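Local coordinates for epoxyqueuosine reductase (Streptococcus thermophilus, PDB 5D6S), which belongs to the QueG family of reductases and carries cobalamin together with two iron/sulfur clusters in a single chain, at residues C221-L226 / M250-K255; R236-Q241 / Y261-C266; I256-Y261 / A330-R335. All blocks are in the same frame, centred on the assembly; numbering follows the deposited sequence.

Contact 1 of 3, residues C221-L226 / M250-K255. With SF4 (iron/sulfur cluster), chain G.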
ATOM      1  N   CYS A 221       5.782   6.982  13.079  1.00 72.55           N
ATOM      2  CA  CYS A 221       5.982   7.250  11.642  1.00 72.63           C
ATOM      3  C   CYS A 221       7.390   7.783  11.429  1.00 70.78           C
ATOM      4  O   CYS A 221       7.696   8.859  11.929  1.00 76.74           O
ATOM      5  CB  CYS A 221       4.988   8.274  11.103  1.00 68.85           C
ATOM      6  SG  CYS A 221       5.109   8.607   9.316  1.00 60.03           S
ATOM      7  N   PRO A 222       8.221   7.057  10.658  1.00 58.23           N
ATOM      8  CA  PRO A 222       9.636   7.382  10.523  1.00 52.65           C
ATOM      9  C   PRO A 222       9.922   8.617   9.710  1.00 52.21           C
ATOM     10  O   PRO A 222      11.045   9.120   9.729  1.00 58.93           O
ATOM     11  CB  PRO A 222      10.227   6.157   9.826  1.00 52.89           C
ATOM     12  CG  PRO A 222       9.087   5.223   9.544  1.00 55.44           C
ATOM     13  CD  PRO A 222       7.817   5.971   9.748  1.00 58.54           C
ATOM     14  N   THR A 223       8.913   9.118   9.023  1.00 51.05           N
ATOM     15  CA  THR A 223       9.043  10.370   8.292  1.00 57.53           C
ATOM     16  C   THR A 223       8.241  11.505   8.926  1.00 62.13           C
ATOM     17  O   THR A 223       8.334  12.644   8.472  1.00 58.91           O
ATOM     18  CB  THR A 223       8.561  10.222   6.825  1.00 57.18           C
ATOM     19  OG1 THR A 223       7.186   9.826   6.795  1.00 56.53           O
ATOM     20  CG2 THR A 223       9.366   9.189   6.100  1.00 58.21           C
ATOM     21  N   SER A 224       7.432  11.187   9.945  1.00 61.30           N
ATOM     22  CA  SER A 224       6.505  12.158  10.554  1.00 58.06           C
ATOM     23  C   SER A 224       5.563  12.758   9.515  1.00 57.02           C
ATOM     24  O   SER A 224       5.241  13.941   9.574  1.00 54.94           O
ATOM     25  CB  SER A 224       7.232  13.310  11.262  1.00 52.44           C
ATOM     26  OG  SER A 224       8.071  12.841  12.289  1.00 53.03           O
ATOM     27  N   CYS A 225       5.066  11.937   8.595  1.00 56.96           N
ATOM     28  CA  CYS A 225       4.149  12.460   7.554  1.00 59.31           C
ATOM     29  C   CYS A 225       2.730  12.748   8.126  1.00 58.28           C
ATOM     30  O   CYS A 225       2.057  13.696   7.688  1.00 53.49           O
ATOM     31  CB  CYS A 225       4.060  11.534   6.325  1.00 48.71           C
ATOM     32  SG  CYS A 225       3.325   9.892   6.618  1.00 58.95           S
ATOM     33  N   LEU A 226       2.308  11.935   9.095  1.00 56.29           N
ATOM     34  CA  LEU A 226       0.973  12.047   9.705  1.00 58.67           C
ATOM     35  C   LEU A 226       0.827  13.375  10.442  1.00 58.38           C
ATOM     36  O   LEU A 226       1.708  13.751  11.209  1.00 66.02           O
ATOM     37  CB  LEU A 226       0.750  10.900  10.679  1.00 57.62           C
ATOM     38  CG  LEU A 226       0.672   9.538  10.008  1.00 59.32           C
ATOM     39  CD1 LEU A 226       0.899   8.394  10.987  1.00 57.08           C
ATOM     40  CD2 LEU A 226      -0.661   9.349   9.295  1.00 54.86           C
ATOM     41  N   MET A 250      17.197  10.560  -1.077  1.00 48.00           N
ATOM     42  CA  MET A 250      18.123  10.043  -0.070  1.00 50.58           C
ATOM     43  C   MET A 250      17.500   9.767   1.284  1.00 53.70           C
ATOM     44  O   MET A 250      17.827   8.776   1.941  1.00 58.99           O
ATOM     45  CB  MET A 250      19.286  11.029   0.121  1.00 50.10           C
ATOM     46  CG  MET A 250      20.499  10.414   0.814  1.00 51.02           C
ATOM     47  SD  MET A 250      21.298   9.155  -0.188  1.00 52.86           S
ATOM     48  CE  MET A 250      21.999  10.072  -1.542  1.00 44.69           C
ATOM     49  N   GLU A 251      16.629  10.651   1.733  1.00 54.11           N
ATOM     50  CA  GLU A 251      16.089  10.506   3.076  1.00 54.11           C
ATOM     51  C   GLU A 251      15.390   9.165   3.286  1.00 52.65           C
ATOM     52  O   GLU A 251      15.509   8.552   4.357  1.00 58.73           O
ATOM     53  CB  GLU A 251      15.108  11.626   3.381  1.00 56.10           C
ATOM     54  CG  GLU A 251      14.527  11.582   4.791  1.00 66.29           C
ATOM     55  CD  GLU A 251      13.472  12.646   5.042  1.00 71.44           C
ATOM     56  OE1 GLU A 251      13.436  13.665   4.297  1.00 74.66           O
ATOM     57  OE2 GLU A 251      12.675  12.458   5.995  1.00 67.25           O
ATOM     58  N   PHE A 252      14.615   8.742   2.296  1.00 47.58           N
ATOM     59  CA  PHE A 252      13.723   7.593   2.492  1.00 46.65           C
ATOM     60  C   PHE A 252      14.388   6.248   2.283  1.00 45.76           C
ATOM     61  O   PHE A 252      13.857   5.246   2.716  1.00 49.21           O
ATOM     62  CB  PHE A 252      12.496   7.695   1.594  1.00 44.44           C
ATOM     63  CG  PHE A 252      11.841   9.017   1.650  1.00 45.75           C
ATOM     64  CD1 PHE A 252      11.290   9.467   2.823  1.00 49.30           C
ATOM     65  CD2 PHE A 252      11.781   9.823   0.538  1.00 53.36           C
ATOM     66  CE1 PHE A 252      10.678  10.703   2.898  1.00 48.94           C
ATOM     67  CE2 PHE A 252      11.172  11.063   0.594  1.00 52.10           C
ATOM     68  CZ  PHE A 252      10.620  11.504   1.787  1.00 49.89           C
ATOM     69  N   ARG A 253      15.547   6.236   1.631  1.00 49.23           N
ATOM     70  CA  ARG A 253      16.250   5.005   1.318  1.00 48.66           C
ATOM     71  C   ARG A 253      16.579   4.226   2.594  1.00 54.27           C
ATOM     72  O   ARG A 253      16.186   3.048   2.749  1.00 55.17           O
ATOM     73  CB  ARG A 253      17.525   5.307   0.550  1.00 51.57           C
ATOM     74  CG  ARG A 253      17.277   5.990  -0.798  1.00 55.79           C
ATOM     75  CD  ARG A 253      18.554   6.284  -1.564  1.00 54.64           C
ATOM     76  NE  ARG A 253      18.333   7.188  -2.682  1.00 52.18           N
ATOM     77  CZ  ARG A 253      19.299   7.678  -3.449  1.00 46.94           C
ATOM     78  NH1 ARG A 253      20.556   7.353  -3.268  1.00 53.86           N
ATOM     79  NH2 ARG A 253      19.003   8.490  -4.421  1.00 51.57           N
ATOM     80  N   LYS A 254      17.285   4.887   3.505  1.00 56.24           N
ATOM     81  CA  LYS A 254      17.670   4.266   4.770  1.00 60.15           C
ATOM     82  C   LYS A 254      16.418   3.787   5.536  1.00 59.24           C
ATOM     83  O   LYS A 254      16.403   2.722   6.150  1.00 56.71           O
ATOM     84  CB  LYS A 254      18.456   5.269   5.587  1.00 65.54           C
ATOM     85  CG  LYS A 254      19.360   4.658   6.623  1.00 78.28           C
ATOM     86  CD  LYS A 254      20.050   5.760   7.421  1.00 94.59           C
ATOM     87  CE  LYS A 254      20.688   5.224   8.698  1.00101.27           C
ATOM     88  NZ  LYS A 254      21.291   6.318   9.513  1.00103.38           N
ATOM     89  N   LYS A 255      15.341   4.550   5.423  1.00 55.21           N
ATOM     90  CA  LYS A 255      14.166   4.318   6.234  1.00 51.54           C
ATOM     91  C   LYS A 255      13.238   3.200   5.810  1.00 49.04           C
ATOM     92  O   LYS A 255      12.443   2.733   6.631  1.00 46.75           O
ATOM     93  CB  LYS A 255      13.361   5.611   6.357  1.00 53.74           C
ATOM     94  CG  LYS A 255      14.189   6.760   6.913  1.00 56.03           C
ATOM     95  CD  LYS A 255      13.325   7.958   7.241  1.00 55.27           C
ATOM     96  CE  LYS A 255      14.139   9.037   7.908  1.00 55.05           C
ATOM     97  NZ  LYS A 255      13.333  10.271   8.111  1.00 52.82           N
TER
HETATM   98 FE1  SF4 G 402       3.212   6.111   5.975  1.00 53.29          FE
HETATM   99 FE2  SF4 G 402       4.666   4.514   7.384  1.00 64.39          FE
HETATM  100 FE3  SF4 G 402       2.257   5.126   8.176  1.00 60.87          FE
HETATM  101 FE4  SF4 G 402       4.126   6.883   8.305  1.00 57.24          FE
HETATM  102  S1  SF4 G 402       4.024   5.067   9.322  1.00 59.95           S
HETATM  103  S2  SF4 G 402       2.203   7.121   7.533  1.00 56.03           S
HETATM  104  S3  SF4 G 402       5.251   6.319   6.558  1.00 57.79           S
HETATM  105  S4  SF4 G 402       2.812   4.086   6.428  1.00 54.43           S
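The Phe252 ring meets Thr223 at its edge: methyl CG2 of Thr223 lies near the ring plane, 3.8 Å from Phe252 CE1, and the two side chains cross at about a right angle. Leu238, Gln241 and Arg236 also pack on Phe252. Thr223 lies in the type I turn that begins at Cys221, the last cysteine of a ferredoxin-type CxxCxxCxxxCP motif. Cys221 SG holds iron FE4 of one iron/sulfur cluster at 2.2 Å, whereas Cys211, Cys214 and Cys217 line the pocket of the other cluster. With CG2 given to the ring, Thr223 OG1 bonds the carbonyl oxygen of Arg236.

Beside this apolar touch, Lys255 reaches across with its chain extended beyond CG. Lys255 NZ donates to Pro222 O at 3.0 Å, with a C=O...N angle of 147° and the ammonium tilted 24° from the carbonyl plane. Lys255 NZ also forms a salt bridge with Glu251 OE2 (3.1 Å), using the anti lone pair of that oxygen, and Arg236 is its second cationic partner. The charged pair is thus tied to the peptide of the turn. Just after the turn, Cys225 N donates to the ligating sulfur, Cys221 SG, at 3.4 Å with an N-H...S angle of 155°.

Contact 2 of 3, residues R236-Q241 / Y261-C266. With SF4 (iron/sulfur cluster), chain G.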
ATOM      1  N   ARG A 236       5.373  12.175   1.724  1.00 44.87           N
ATOM      2  CA  ARG A 236       6.417  11.630   2.637  1.00 41.45           C
ATOM      3  C   ARG A 236       6.043  10.291   3.280  1.00 41.66           C
ATOM      4  O   ARG A 236       6.752   9.787   4.123  1.00 41.95           O
ATOM      5  CB  ARG A 236       6.773  12.623   3.734  1.00 40.16           C
ATOM      6  CG  ARG A 236       7.291  13.954   3.206  1.00 45.78           C
ATOM      7  CD  ARG A 236       7.634  14.975   4.298  1.00 49.16           C
ATOM      8  NE  ARG A 236       8.342  14.338   5.412  1.00 50.41           N
ATOM      9  CZ  ARG A 236       9.633  14.027   5.410  1.00 51.57           C
ATOM     10  NH1 ARG A 236      10.426  14.324   4.357  1.00 55.43           N
ATOM     11  NH2 ARG A 236      10.146  13.423   6.461  1.00 46.87           N
ATOM     12  N   CYS A 237       4.930   9.707   2.888  1.00 46.98           N
ATOM     13  CA  CYS A 237       4.658   8.341   3.317  1.00 54.23           C
ATOM     14  C   CYS A 237       5.634   7.384   2.608  1.00 55.28           C
ATOM     15  O   CYS A 237       5.818   7.459   1.396  1.00 55.96           O
ATOM     16  CB  CYS A 237       3.217   7.892   3.016  1.00 51.01           C
ATOM     17  SG  CYS A 237       2.819   6.352   3.903  1.00 57.49           S
ATOM     18  N   LEU A 238       6.235   6.480   3.362  1.00 51.97           N
ATOM     19  CA  LEU A 238       7.078   5.456   2.779  1.00 52.55           C
ATOM     20  C   LEU A 238       6.279   4.512   1.914  1.00 55.16           C
ATOM     21  O   LEU A 238       6.836   3.895   1.002  1.00 54.37           O
ATOM     22  CB  LEU A 238       7.779   4.657   3.869  1.00 52.96           C
ATOM     23  CG  LEU A 238       8.784   5.415   4.744  1.00 52.46           C
ATOM     24  CD1 LEU A 238       9.425   4.424   5.693  1.00 53.80           C
ATOM     25  CD2 LEU A 238       9.839   6.126   3.931  1.00 51.00           C
ATOM     26  N   SER A 239       4.985   4.353   2.192  1.00 54.44           N
ATOM     27  CA  SER A 239       4.167   3.488   1.324  1.00 55.39           C
ATOM     28  C   SER A 239       4.157   4.056  -0.083  1.00 54.13           C
ATOM     29  O   SER A 239       4.212   3.328  -1.084  1.00 58.01           O
ATOM     30  CB  SER A 239       2.741   3.361   1.831  1.00 55.09           C
ATOM     31  OG  SER A 239       2.011   2.416   1.048  1.00 55.29           O
ATOM     32  N   PHE A 240       4.116   5.384  -0.151  1.00 49.94           N
ATOM     33  CA  PHE A 240       4.146   6.091  -1.413  1.00 43.93           C
ATOM     34  C   PHE A 240       5.517   5.966  -2.012  1.00 44.19           C
ATOM     35  O   PHE A 240       5.652   5.665  -3.188  1.00 51.69           O
ATOM     36  CB  PHE A 240       3.760   7.569  -1.221  1.00 44.99           C
ATOM     37  CG  PHE A 240       3.947   8.412  -2.451  1.00 41.88           C
ATOM     38  CD1 PHE A 240       3.271   8.110  -3.625  1.00 41.28           C
ATOM     39  CD2 PHE A 240       4.836   9.460  -2.456  1.00 37.63           C
ATOM     40  CE1 PHE A 240       3.457   8.879  -4.764  1.00 34.03           C
ATOM     41  CE2 PHE A 240       5.054  10.192  -3.596  1.00 35.22           C
ATOM     42  CZ  PHE A 240       4.361   9.922  -4.742  1.00 30.42           C
ATOM     43  N   GLN A 241       6.541   6.189  -1.209  1.00 47.52           N
ATOM     44  CA  GLN A 241       7.893   6.222  -1.740  1.00 46.56           C
ATOM     45  C   GLN A 241       8.245   4.892  -2.400  1.00 43.55           C
ATOM     46  O   GLN A 241       8.867   4.864  -3.470  1.00 51.34           O
ATOM     47  CB  GLN A 241       8.900   6.560  -0.667  1.00 44.16           C
ATOM     48  CG  GLN A 241       8.927   8.025  -0.275  1.00 48.29           C
ATOM     49  CD  GLN A 241       9.185   9.006  -1.401  1.00 44.96           C
ATOM     50  OE1 GLN A 241       8.509   9.997  -1.497  1.00 40.79           O
ATOM     51  NE2 GLN A 241      10.186   8.755  -2.227  1.00 54.30           N
ATOM     52  N   TYR A 261       7.984  -2.826  -0.269  1.00 55.68           N
ATOM     53  CA  TYR A 261       6.662  -2.400  -0.757  1.00 55.70           C
ATOM     54  C   TYR A 261       5.721  -2.086   0.414  1.00 53.06           C
ATOM     55  O   TYR A 261       5.468  -2.927   1.270  1.00 47.55           O
ATOM     56  CB  TYR A 261       6.016  -3.458  -1.660  1.00 53.47           C
ATOM     57  CG  TYR A 261       4.805  -2.919  -2.370  1.00 55.82           C
ATOM     58  CD1 TYR A 261       4.948  -2.102  -3.476  1.00 56.42           C
ATOM     59  CD2 TYR A 261       3.514  -3.175  -1.906  1.00 57.51           C
ATOM     60  CE1 TYR A 261       3.846  -1.553  -4.121  1.00 57.79           C
ATOM     61  CE2 TYR A 261       2.404  -2.651  -2.558  1.00 57.07           C
ATOM     62  CZ  TYR A 261       2.583  -1.822  -3.662  1.00 56.60           C
ATOM     63  OH  TYR A 261       1.506  -1.247  -4.308  1.00 60.92           O
ATOM     64  N   GLY A 262       5.223  -0.858   0.461  1.00 58.14           N
ATOM     65  CA  GLY A 262       4.336  -0.448   1.539  1.00 54.99           C
ATOM     66  C   GLY A 262       5.073  -0.170   2.833  1.00 57.41           C
ATOM     67  O   GLY A 262       6.306  -0.277   2.911  1.00 56.75           O
ATOM     68  N   CYS A 263       4.289   0.236   3.830  1.00 54.93           N
ATOM     69  CA  CYS A 263       4.731   0.483   5.171  1.00 50.65           C
ATOM     70  C   CYS A 263       3.567   0.135   6.093  1.00 52.05           C
ATOM     71  O   CYS A 263       2.426   0.524   5.831  1.00 61.29           O
ATOM     72  CB  CYS A 263       5.148   1.955   5.311  1.00 54.28           C
ATOM     73  SG  CYS A 263       5.630   2.518   6.952  1.00 56.85           S
ATOM     74  N   ASP A 264       3.877  -0.525   7.202  1.00 52.04           N
ATOM     75  CA  ASP A 264       2.884  -0.864   8.218  1.00 56.73           C
ATOM     76  C   ASP A 264       3.187  -0.286   9.601  1.00 60.67           C
ATOM     77  O   ASP A 264       2.495  -0.588  10.560  1.00 69.07           O
ATOM     78  CB  ASP A 264       2.754  -2.373   8.306  1.00 57.84           C
ATOM     79  CG  ASP A 264       2.102  -2.956   7.068  1.00 61.38           C
ATOM     80  OD1 ASP A 264       2.644  -2.751   5.961  1.00 66.78           O
ATOM     81  OD2 ASP A 264       1.053  -3.596   7.207  1.00 62.22           O
ATOM     82  N   ILE A 265       4.187   0.585   9.698  1.00 62.56           N
ATOM     83  CA  ILE A 265       4.647   1.069  10.993  1.00 60.43           C
ATOM     84  C   ILE A 265       3.493   1.710  11.808  1.00 62.16           C
ATOM     85  O   ILE A 265       3.391   1.494  13.003  1.00 60.39           O
ATOM     86  CB  ILE A 265       5.901   1.982  10.802  1.00 58.86           C
ATOM     87  CG1 ILE A 265       7.094   1.098  10.381  1.00 55.97           C
ATOM     88  CG2 ILE A 265       6.275   2.760  12.068  1.00 56.15           C
ATOM     89  CD1 ILE A 265       8.254   1.834   9.725  1.00 53.51           C
ATOM     90  N   CYS A 266       2.636   2.490  11.154  1.00 64.60           N
ATOM     91  CA  CYS A 266       1.548   3.231  11.826  1.00 59.82           C
ATOM     92  C   CYS A 266       0.389   2.329  12.225  1.00 62.75           C
ATOM     93  O   CYS A 266      -0.538   2.775  12.891  1.00 71.01           O
ATOM     94  CB  CYS A 266       1.040   4.397  10.953  1.00 56.95           C
ATOM     95  SG  CYS A 266       0.720   4.028   9.202  1.00 61.65           S
TER
HETATM   96 FE1  SF4 G 402       3.212   6.111   5.975  1.00 53.29          FE
HETATM   97 FE2  SF4 G 402       4.666   4.514   7.384  1.00 64.39          FE
HETATM   98 FE3  SF4 G 402       2.257   5.126   8.176  1.00 60.87          FE
HETATM   99 FE4  SF4 G 402       4.126   6.883   8.305  1.00 57.24          FE
HETATM  100  S1  SF4 G 402       4.024   5.067   9.322  1.00 59.95           S
HETATM  101  S2  SF4 G 402       2.203   7.121   7.533  1.00 56.03           S
HETATM  102  S3  SF4 G 402       5.251   6.319   6.558  1.00 57.79           S
HETATM  103  S4  SF4 G 402       2.812   4.086   6.428  1.00 54.43           S
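Leu238 and Cys263 meet through their CB atoms, 4.0 Å apart, beside the iron/sulfur cluster that their two segments clasp. Cys237 SG binds iron FE1 at 2.1 Å, Cys263 SG binds iron FE2 at 2.3 Å and Cys266 SG binds iron FE3 at 2.1 Å; Cys221 completes the set at FE4. This is the cysteine coordination of a [4Fe-4S] centre in a ferredoxin-like domain. SG is anti to the backbone N in Cys237 (chi1 -167°) and Cys263 (chi1 176°), and each thiolate reaches out from its backbone to its own iron.

Next to the metal site, Ser239 OG passes 3.7 Å from Gly262 CA, and the backbones come close as well, with Ser239 CA 3.9 Å from Gly262 CA. No hydrogen bond joins the segments here. The hydroxyl is instead bonded to O39 of cobalamin, which Cys263 N also grips, so the junction touches both the cluster and cobalamin.

Weak N-H...S bonds reach two of these sulfurs. Ser239 N gives one to Cys237 SG at 3.4 Å, a capping bond to the residue at the N-cap of helix 238-243, and Ile265 N gives another to Cys263 SG at 3.7 Å. Farther out, Thr242 OG1 bonds Gly262 N. Helix 250-255 lays Phe252 against Leu238, while helix 265-268 packs Ile265 on Ala220 and Cys266 on Cys217 of helix 216-220.

Contact 3 of 3, residues I256-Y261 / A330-R335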
ATOM      1  N   ILE A 256      13.271   2.782   4.554  1.00 50.17           N
ATOM      2  CA  ILE A 256      12.418   1.650   4.157  1.00 47.23           C
ATOM      3  C   ILE A 256      13.024   0.362   4.679  1.00 51.96           C
ATOM      4  O   ILE A 256      12.392  -0.702   4.581  1.00 61.94           O
ATOM      5  CB  ILE A 256      12.159   1.526   2.652  1.00 47.55           C
ATOM      6  CG1 ILE A 256      13.437   1.223   1.873  1.00 51.97           C
ATOM      7  CG2 ILE A 256      11.566   2.811   2.100  1.00 55.18           C
ATOM      8  CD1 ILE A 256      13.180   0.791   0.441  1.00 45.21           C
ATOM      9  N   LYS A 257      14.215   0.462   5.283  1.00 55.89           N
ATOM     10  CA  LYS A 257      14.930  -0.699   5.834  1.00 51.78           C
ATOM     11  C   LYS A 257      14.919  -1.789   4.800  1.00 47.75           C
ATOM     12  O   LYS A 257      15.474  -1.602   3.723  1.00 55.05           O
ATOM     13  CB  LYS A 257      14.322  -1.141   7.162  1.00 59.55           C
ATOM     14  CG  LYS A 257      14.536  -0.154   8.307  1.00 61.36           C
ATOM     15  CD  LYS A 257      14.205  -0.803   9.641  1.00 72.34           C
ATOM     16  CE  LYS A 257      14.946  -0.152  10.807  1.00 83.60           C
ATOM     17  NZ  LYS A 257      14.402   1.189  11.138  1.00 80.02           N
ATOM     18  N   THR A 258      14.221  -2.882   5.065  1.00 53.05           N
ATOM     19  CA  THR A 258      14.101  -3.980   4.085  1.00 53.37           C
ATOM     20  C   THR A 258      12.684  -4.144   3.562  1.00 48.46           C
ATOM     21  O   THR A 258      12.381  -5.082   2.861  1.00 52.14           O
ATOM     22  CB  THR A 258      14.555  -5.325   4.702  1.00 59.65           C
ATOM     23  OG1 THR A 258      13.728  -5.648   5.831  1.00 61.34           O
ATOM     24  CG2 THR A 258      16.006  -5.230   5.152  1.00 58.88           C
ATOM     25  N   VAL A 259      11.809  -3.209   3.889  1.00 56.21           N
ATOM     26  CA  VAL A 259      10.422  -3.267   3.425  1.00 53.50           C
ATOM     27  C   VAL A 259      10.363  -2.656   2.039  1.00 56.10           C
ATOM     28  O   VAL A 259      10.378  -1.424   1.911  1.00 59.76           O
ATOM     29  CB  VAL A 259       9.459  -2.517   4.374  1.00 51.35           C
ATOM     30  CG1 VAL A 259       8.039  -2.661   3.886  1.00 53.34           C
ATOM     31  CG2 VAL A 259       9.543  -3.079   5.788  1.00 51.35           C
ATOM     32  N   ILE A 260      10.288  -3.515   1.022  1.00 48.72           N
ATOM     33  CA  ILE A 260      10.387  -3.084  -0.364  1.00 51.86           C
ATOM     34  C   ILE A 260       9.063  -2.736  -1.019  1.00 53.38           C
ATOM     35  O   ILE A 260       9.017  -2.381  -2.190  1.00 57.37           O
ATOM     36  CB  ILE A 260      11.078  -4.134  -1.260  1.00 51.18           C
ATOM     37  CG1 ILE A 260      10.224  -5.378  -1.411  1.00 46.31           C
ATOM     38  CG2 ILE A 260      12.480  -4.441  -0.744  1.00 53.03           C
ATOM     39  CD1 ILE A 260      10.865  -6.471  -2.242  1.00 46.86           C
ATOM     40  N   TYR A 261       7.984  -2.826  -0.269  1.00 55.68           N
ATOM     41  CA  TYR A 261       6.662  -2.400  -0.757  1.00 55.70           C
ATOM     42  C   TYR A 261       5.721  -2.086   0.414  1.00 53.06           C
ATOM     43  O   TYR A 261       5.468  -2.927   1.270  1.00 47.55           O
ATOM     44  CB  TYR A 261       6.016  -3.458  -1.660  1.00 53.47           C
ATOM     45  CG  TYR A 261       4.805  -2.919  -2.370  1.00 55.82           C
ATOM     46  CD1 TYR A 261       4.948  -2.102  -3.476  1.00 56.42           C
ATOM     47  CD2 TYR A 261       3.514  -3.175  -1.906  1.00 57.51           C
ATOM     48  CE1 TYR A 261       3.846  -1.553  -4.121  1.00 57.79           C
ATOM     49  CE2 TYR A 261       2.404  -2.651  -2.558  1.00 57.07           C
ATOM     50  CZ  TYR A 261       2.583  -1.822  -3.662  1.00 56.60           C
ATOM     51  OH  TYR A 261       1.506  -1.247  -4.308  1.00 60.92           O
ATOM     52  N   ALA A 330      21.357  -2.561   0.158  1.00 41.40           N
ATOM     53  CA  ALA A 330      22.262  -1.577   0.696  1.00 44.45           C
ATOM     54  C   ALA A 330      22.039  -1.389   2.214  1.00 48.69           C
ATOM     55  O   ALA A 330      22.982  -1.301   2.982  1.00 50.33           O
ATOM     56  CB  ALA A 330      22.098  -0.269  -0.044  1.00 47.05           C
ATOM     57  N   ASN A 331      20.780  -1.336   2.635  1.00 49.56           N
ATOM     58  CA  ASN A 331      20.452  -1.240   4.056  1.00 51.65           C
ATOM     59  C   ASN A 331      20.909  -2.432   4.901  1.00 53.50           C
ATOM     60  O   ASN A 331      21.194  -2.275   6.084  1.00 61.25           O
ATOM     61  CB  ASN A 331      18.948  -1.033   4.235  1.00 51.06           C
ATOM     62  CG  ASN A 331      18.535   0.369   3.881  1.00 53.55           C
ATOM     63  OD1 ASN A 331      19.388   1.285   3.822  1.00 48.04           O
ATOM     64  ND2 ASN A 331      17.245   0.565   3.624  1.00 48.43           N
ATOM     65  N   LEU A 332      21.002  -3.610   4.291  1.00 51.98           N
ATOM     66  CA  LEU A 332      21.616  -4.760   4.932  1.00 51.87           C
ATOM     67  C   LEU A 332      23.147  -4.834   4.819  1.00 50.88           C
ATOM     68  O   LEU A 332      23.732  -5.793   5.330  1.00 55.62           O
ATOM     69  CB  LEU A 332      21.037  -6.048   4.356  1.00 55.49           C
ATOM     70  CG  LEU A 332      19.543  -6.214   4.587  1.00 54.14           C
ATOM     71  CD1 LEU A 332      18.994  -7.301   3.686  1.00 50.20           C
ATOM     72  CD2 LEU A 332      19.267  -6.531   6.050  1.00 55.82           C
ATOM     73  N   HIS A 333      23.798  -3.860   4.170  1.00 51.95           N
ATOM     74  CA  HIS A 333      25.262  -3.907   3.944  1.00 58.74           C
ATOM     75  C   HIS A 333      25.768  -5.228   3.333  1.00 64.02           C
ATOM     76  O   HIS A 333      26.859  -5.705   3.677  1.00 70.26           O
ATOM     77  CB  HIS A 333      25.985  -3.647   5.256  1.00 61.17           C
ATOM     78  CG  HIS A 333      25.466  -2.453   5.976  1.00 70.55           C
ATOM     79  ND1 HIS A 333      25.782  -1.168   5.593  1.00 76.86           N
ATOM     80  CD2 HIS A 333      24.626  -2.339   7.031  1.00 74.59           C
ATOM     81  CE1 HIS A 333      25.155  -0.313   6.378  1.00 80.13           C
ATOM     82  NE2 HIS A 333      24.450  -0.997   7.261  1.00 79.67           N
ATOM     83  N   ASP A 334      24.963  -5.818   2.445  1.00 62.27           N
ATOM     84  CA  ASP A 334      25.192  -7.189   1.971  1.00 62.65           C
ATOM     85  C   ASP A 334      26.338  -7.249   0.991  1.00 56.07           C
ATOM     86  O   ASP A 334      26.159  -6.943  -0.187  1.00 61.12           O
ATOM     87  CB  ASP A 334      23.932  -7.760   1.311  1.00 63.98           C
ATOM     88  CG  ASP A 334      24.053  -9.247   0.988  1.00 67.62           C
ATOM     89  OD1 ASP A 334      25.093  -9.865   1.354  1.00 61.59           O
ATOM     90  OD2 ASP A 334      23.079  -9.810   0.418  1.00 62.11           O
ATOM     91  N   ARG A 335      27.498  -7.693   1.465  1.00 57.91           N
ATOM     92  CA  ARG A 335      28.673  -7.845   0.596  1.00 61.58           C
ATOM     93  C   ARG A 335      28.420  -8.805  -0.569  1.00 50.09           C
ATOM     94  O   ARG A 335      29.062  -8.699  -1.603  1.00 51.16           O
ATOM     95  CB  ARG A 335      29.902  -8.304   1.377  1.00 65.37           C
ATOM     96  CG  ARG A 335      30.445  -7.267   2.349  1.00 73.24           C
ATOM     97  CD  ARG A 335      31.815  -7.677   2.878  1.00 80.15           C
ATOM     98  NE  ARG A 335      32.845  -7.655   1.833  1.00 83.24           N
ATOM     99  CZ  ARG A 335      33.436  -6.550   1.379  1.00 78.74           C
ATOM    100  NH1 ARG A 335      33.104  -5.345   1.864  1.00 74.72           N
ATOM    101  NH2 ARG A 335      34.360  -6.651   0.433  1.00 73.94           N
TER
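Asn331 ND2 is shared by two backbone carbonyls, those of Lys257 and Arg253. The bond from Asn331 ND2 to Lys257 O crosses the contact: it is 2.8 Å long and almost straight, with an N-H...O angle of 177°. The acceptor lies in the amide plane of Asn331, and the nitrogen in turn sits in the carbonyl plane, on a lone pair of Lys257 O, at a C=O...N angle of 116°. Both flat groups therefore use their preferred directions, and with two acceptors on ND2 the rotation of the carboxamide should be well fixed. Asn331 CG stands beside its own backbone N (chi1 -74°), which carries the amide out from the last turn of helix 318-331 toward the loop.

An apolar touch flanks this polar link. Thr258 CG2 is set into the fork of Leu332, 3.6 Å from Leu332 CD2 and 3.9 Å from Leu332 CD1, the two side chains crossing at about a right angle.

Tight turns present these groups on both segments. A type II' turn from Ile256 to Val259, closed by Val259 N to Ile256 O at 2.7 Å, turns the Lys257 carbonyl to the asparagine; Lys257 has the positive phi expected at the second position of such a turn. Across from it, the helix holding Asn331 ends in a Schellman motif at His333, where His333 N bonds Ala330 O at 2.9 Å. Along the same loop, Ile260 O accepts from Asn324 ND2, so a second asparagine of this helix holds the chain leading to Cys263.

The contact joins the iron/sulfur domain to the helical C-terminal part of the chain, consistent with the HEAT-like region known in QueG proteins, and its chemistry is that of an asparagine side chain gripping carbonyls of helix 250-255 and the turn after it, beside a Schellman-capped helix end.

In the fold
Contact 2 is buried close to the cluster and cobalamin, contact 1 is partly buried at the flank of the same cluster, and contact 3 lies at the surface. Contacts 1 and 2 share one cluster and fall within the double-cluster domain, their segments alternating along the chain; Arg236 ties them. Contact 3 continues from 250-255 through the next loop, shares Tyr261 with contact 2, and meets contact 1 where Asn331 bonds Arg253 O. The chemistry shifts accordingly: metal-thiolate bonds in 2, thiolate plus lysine-to-carbonyl and salt bridge in 1, side-chain amide to backbone in 3.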